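Local coordinates for protein AlyGC (Glaciecola chathamensis, PDB 5GKD) that cleaves alginate as a lyase of polysaccharide lyase family 6, probably by beta-elimination with help from a bound calcium ion, at residues G262-N267 against T290-V295; N301-V306 against K330-A335. All coordinates share one frame; numbering follows the deposited sequence.

Interaction 1: residues G262-N267 against T290-V295; sequences GIRVIN and TVMNGV. With CO3 (carbonate ion), chain J.
Met292 and Thr290, with Val265 between them on the neighbouring strand, carry most of this contact, in which strand segments 263-265 and 290-292 run parallel, their axes 4.6 Å apart at closest approach. The backbone of Val265 is held at both ends: its N donates to Thr290 O (2.7 Å), and its O accepts from Met292 N (3.1 Å); Thr290 N bonds to Ile263 O.

On one face of the strands, Thr290 lies beside Arg264 and points the same way. With CG2 anti to the backbone N (chi1 -55°), the threonine sets this methyl against the aliphatic part of the arginine, 4.0 Å from Arg264 CG. Met292 suits the strand end because its flexible thioether serves two neighbours: SD packs 3.7 Å from Ile266 CD1 and takes a weak hydrogen bond from Arg264 NH1. The other terminal nitrogen, Arg264 NH2, donates to carbonate O1 at 2.7 Å, while Thr238 accepts from NE and helps to fix the group's rotation. On the other face, Val265 and Val291 meet loosely in the hydrophobic interior. Such in-register parallel pairing of successive coils is the hallmark of the right-handed parallel beta-helix, here presenting an arginine to the anion pocket.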
# COMPACT_ATOMS: atom_id res chain seq x y z
N GLY A 262 13.69 30.76 -12.80
CA GLY A 262 14.22 30.25 -14.02
C GLY A 262 13.21 30.50 -15.14
O GLY A 262 12.01 30.29 -14.96
N ILE A 263 13.68 30.95 -16.30
CA ILE A 263 12.96 30.80 -17.55
C ILE A 263 13.71 29.76 -18.37
O ILE A 263 14.94 29.85 -18.51
CB ILE A 263 12.83 32.13 -18.31
CG1 ILE A 263 11.95 33.12 -17.54
CG2 ILE A 263 12.26 31.93 -19.71
CD1 ILE A 263 12.07 34.56 -18.05
N ARG A 264 12.99 28.77 -18.90
CA ARG A 264 13.56 27.68 -19.68
C ARG A 264 12.99 27.72 -21.09
O ARG A 264 11.77 27.62 -21.28
CB ARG A 264 13.28 26.31 -19.04
CG ARG A 264 13.78 25.13 -19.89
CD ARG A 264 14.00 23.87 -19.06
NE ARG A 264 12.76 23.40 -18.43
CZ ARG A 264 12.31 22.15 -18.46
NH1 ARG A 264 12.98 21.20 -19.08
NH2 ARG A 264 11.18 21.85 -17.84
N VAL A 265 13.88 27.85 -22.07
CA VAL A 265 13.52 28.08 -23.46
C VAL A 265 13.71 26.79 -24.23
O VAL A 265 14.80 26.21 -24.22
CB VAL A 265 14.37 29.21 -24.07
CG1 VAL A 265 13.93 29.47 -25.49
CG2 VAL A 265 14.25 30.45 -23.23
N ILE A 266 12.69 26.37 -24.93
CA ILE A 266 12.67 25.22 -25.81
C ILE A 266 11.78 25.64 -26.95
O ILE A 266 11.04 26.52 -26.79
CB ILE A 266 12.09 23.95 -25.15
CG1 ILE A 266 12.68 23.72 -23.77
CG2 ILE A 266 12.26 22.76 -26.07
CD1 ILE A 266 11.89 22.81 -22.89
N ASN A 267 11.85 24.99 -28.09
CA ASN A 267 11.03 25.27 -29.25
C ASN A 267 11.34 26.55 -30.05
O ASN A 267 12.34 27.14 -29.87
CB ASN A 267 9.54 25.06 -28.95
CG ASN A 267 9.30 23.95 -27.93
OD1 ASN A 267 9.47 22.82 -28.21
ND2 ASN A 267 9.01 24.32 -26.76
N THR A 290 17.68 29.06 -19.04
CA THR A 290 18.04 27.80 -19.68
C THR A 290 17.64 27.84 -21.14
O THR A 290 16.46 28.06 -21.44
CB THR A 290 17.34 26.61 -19.00
OG1 THR A 290 17.63 26.62 -17.60
CG2 THR A 290 17.81 25.31 -19.62
N VAL A 291 18.58 27.56 -22.03
CA VAL A 291 18.29 27.36 -23.44
C VAL A 291 18.67 25.92 -23.76
O VAL A 291 19.86 25.57 -23.76
CB VAL A 291 19.02 28.35 -24.34
CG1 VAL A 291 18.52 28.23 -25.77
CG2 VAL A 291 18.83 29.78 -23.84
N MET A 292 17.67 25.09 -24.01
CA MET A 292 17.89 23.65 -24.11
C MET A 292 18.37 23.23 -25.50
O MET A 292 18.11 23.89 -26.51
CB MET A 292 16.62 22.89 -23.78
CG MET A 292 16.41 22.64 -22.30
SD MET A 292 15.15 21.39 -21.96
CE MET A 292 15.98 19.90 -22.54
N ASN A 293 19.08 22.11 -25.53
CA ASN A 293 19.22 21.31 -26.73
C ASN A 293 17.93 20.55 -26.98
O ASN A 293 17.22 20.19 -26.04
CB ASN A 293 20.38 20.32 -26.59
CG ASN A 293 21.62 20.76 -27.35
OD1 ASN A 293 21.84 21.94 -27.52
ND2 ASN A 293 22.39 19.80 -27.85
N GLY A 294 17.63 20.30 -28.26
CA GLY A 294 16.50 19.50 -28.66
C GLY A 294 16.93 18.21 -29.35
O GLY A 294 18.10 17.89 -29.48
N VAL A 295 15.93 17.45 -29.77
CA VAL A 295 16.12 16.18 -30.47
C VAL A 295 15.86 16.42 -31.95
O VAL A 295 14.82 16.98 -32.30
CB VAL A 295 15.18 15.09 -29.93
CG1 VAL A 295 15.46 13.75 -30.62
CG2 VAL A 295 15.25 14.95 -28.43
C CO3 J . 10.19 18.29 -18.86
O1 CO3 J . 9.99 19.43 -18.26
O2 CO3 J . 11.43 18.11 -19.21
O3 CO3 J . 9.17 17.43 -19.10

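Interaction 2: residues N301-V306 against K330-A335; sequences NRYHQV and KERSAA. With CO3 (carbonate ion), chain J.
Arg302 grips Glu331 side-on, NE bonding to Glu331 OE2 (2.8 Å) and NH2 to Glu331 OE1 (2.9 Å). The two flat groups are nearly coplanar, 15° apart, and NH2 meets the syn lone pair of OE1 almost in the guanidinium plane. Bends at chi2 and chi3 curl the arginine so that one face of its guanidinium rests on the edge of Tyr303, with Tyr303 CE2 3.7 Å above the plane. Were Arg302 replaced by an alanine, the Glu331 carboxylate would probably lose its paired charge and the Tyr303 edge its cover.

The buried, tightly packed part lies where Arg332 crosses Tyr303: Arg332 CD sits over the ring face, 4.3 Å from the Tyr303 centroid, and its guanidinium makes an off-centre cation-pi contact, turned 76° from the ring. Gly327 O and Glu631 hold the polar end of Arg332. A tyrosine suits this place because its ring offers a face to the arginine while Tyr303 OH, at the far end, donates to carbonate O2 (2.5 Å).

Gln305 and Ala334 also pack closely but stand nearer solvent. Gln305, extended with CG anti to the backbone N (chi1 175°), passes along the small Ala334 methyl and donates from Gln305 NE2 to Ala335 O at 2.8 Å. The looser part is beside them, where a water bridges Val306 N and Ala334 O.

Both segments lie in loops, 301-306 between strands 289-292 and 310-317, the other between strands 322-326 and 339-347, with Tyr303 and Arg332 both packing on Met292 of strand 289-292.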
# COMPACT_ATOMS: atom_id res chain seq x y z
N ASN A 301 6.14 15.00 -28.09
CA ASN A 301 6.26 15.13 -26.66
C ASN A 301 7.66 15.08 -26.07
O ASN A 301 7.81 14.91 -24.90
CB ASN A 301 5.37 14.11 -25.96
CG ASN A 301 5.88 12.69 -26.08
OD1 ASN A 301 6.62 12.37 -26.93
ND2 ASN A 301 5.44 11.87 -25.22
N ARG A 302 8.67 15.22 -26.89
CA ARG A 302 10.05 15.20 -26.45
C ARG A 302 10.66 16.60 -26.32
O ARG A 302 10.29 17.32 -25.45
CB ARG A 302 10.89 14.34 -27.36
CG ARG A 302 11.26 12.98 -26.82
CD ARG A 302 11.37 12.93 -25.31
NE ARG A 302 12.70 12.68 -24.83
CZ ARG A 302 12.98 12.49 -23.56
NH1 ARG A 302 12.04 12.51 -22.67
NH2 ARG A 302 14.21 12.27 -23.20
N TYR A 303 11.58 16.97 -27.18
CA TYR A 303 12.21 18.28 -27.08
C TYR A 303 12.53 18.85 -28.46
O TYR A 303 13.26 18.27 -29.17
CB TYR A 303 13.47 18.21 -26.20
CG TYR A 303 13.27 17.80 -24.76
CD1 TYR A 303 12.96 18.75 -23.80
CD2 TYR A 303 13.39 16.50 -24.36
CE1 TYR A 303 12.81 18.40 -22.51
CE2 TYR A 303 13.22 16.15 -23.06
CZ TYR A 303 12.92 17.09 -22.14
OH TYR A 303 12.76 16.74 -20.86
N HIS A 304 11.96 19.98 -28.81
CA HIS A 304 12.20 20.57 -30.10
C HIS A 304 13.31 21.60 -30.05
O HIS A 304 13.37 22.39 -29.14
CB HIS A 304 10.92 21.13 -30.70
CG HIS A 304 9.86 20.11 -30.86
ND1 HIS A 304 9.18 19.58 -29.80
CD2 HIS A 304 9.34 19.52 -31.96
CE1 HIS A 304 8.30 18.71 -30.23
NE2 HIS A 304 8.39 18.65 -31.54
N GLN A 305 14.18 21.56 -31.04
CA GLN A 305 15.36 22.42 -31.11
C GLN A 305 14.98 23.89 -30.94
O GLN A 305 13.99 24.36 -31.51
CB GLN A 305 16.05 22.20 -32.45
CG GLN A 305 17.26 23.11 -32.73
CD GLN A 305 17.85 22.84 -34.11
OE1 GLN A 305 17.12 22.77 -35.10
NE2 GLN A 305 19.17 22.69 -34.17
N VAL A 306 15.77 24.61 -30.15
CA VAL A 306 15.57 26.05 -30.04
C VAL A 306 15.97 26.72 -31.35
O VAL A 306 17.09 26.54 -31.85
CB VAL A 306 16.37 26.63 -28.86
CG1 VAL A 306 16.37 28.13 -28.93
CG2 VAL A 306 15.76 26.18 -27.57
N LYS A 330 23.36 12.33 -26.36
CA LYS A 330 23.25 11.60 -27.62
C LYS A 330 21.86 11.73 -28.23
O LYS A 330 21.73 11.76 -29.45
CB LYS A 330 23.61 10.14 -27.40
CG LYS A 330 25.02 9.93 -26.87
CD LYS A 330 26.07 10.36 -27.88
CE LYS A 330 27.44 9.80 -27.52
NZ LYS A 330 27.38 8.33 -27.19
N GLU A 331 20.82 11.84 -27.39
CA GLU A 331 19.48 12.07 -27.89
C GLU A 331 19.27 13.53 -28.26
O GLU A 331 18.89 13.84 -29.39
CB GLU A 331 18.43 11.63 -26.86
CG GLU A 331 16.99 11.79 -27.33
CD GLU A 331 15.97 11.87 -26.21
OE1 GLU A 331 16.38 11.99 -25.04
OE2 GLU A 331 14.74 11.82 -26.51
N ARG A 332 19.51 14.44 -27.31
CA ARG A 332 19.28 15.87 -27.50
C ARG A 332 20.52 16.53 -28.13
O ARG A 332 21.26 17.27 -27.49
CB ARG A 332 18.90 16.53 -26.18
CG ARG A 332 17.53 16.15 -25.62
CD ARG A 332 17.27 16.87 -24.30
NE ARG A 332 18.06 16.30 -23.21
CZ ARG A 332 17.55 15.78 -22.10
NH1 ARG A 332 16.25 15.76 -21.91
NH2 ARG A 332 18.36 15.28 -21.18
N SER A 333 20.70 16.27 -29.41
CA SER A 333 21.92 16.66 -30.11
C SER A 333 21.75 17.89 -30.98
O SER A 333 22.71 18.30 -31.64
CB SER A 333 22.42 15.49 -30.97
OG SER A 333 21.46 15.17 -31.96
N ALA A 334 20.56 18.48 -31.01
CA ALA A 334 20.27 19.63 -31.85
C ALA A 334 20.46 20.89 -31.02
O ALA A 334 19.61 21.23 -30.19
CB ALA A 334 18.85 19.54 -32.42
N ALA A 335 21.57 21.60 -31.25
CA ALA A 335 21.92 22.81 -30.52
C ALA A 335 21.11 24.00 -31.02
O ALA A 335 20.54 23.96 -32.11
CB ALA A 335 23.42 23.08 -30.64
C CO3 J . 10.19 18.29 -18.86
O1 CO3 J . 9.99 19.43 -18.26
O2 CO3 J . 11.43 18.11 -19.21
O3 CO3 J . 9.17 17.43 -19.10
O HOH W 1 18.33 23.79 -29.22

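Overall arrangement
Interactions 1 and 2 follow one another along the chain, and their centres lie about 9 Å apart on the same side of the chain's centre, within the chondroitinase B-like region. Interaction 1 joins neighbouring strands of the beta-helix wall; interaction 2 joins loops that follow strand 289-292, shared with interaction 1, and its neighbour 322-326. They touch directly: Asn293 ND2 probably bonds to Arg332 O, and Val295 N to Tyr303 O. Each supplies one residue to the carbonate pocket, Arg264 from a strand and Tyr303 from a loop, completed by Arg240 and Glu214. Glu214 also binds calcium. The carbonate, probably from the crystallisation liquor, is consistent with an anion-binding site that may mark where substrate lies.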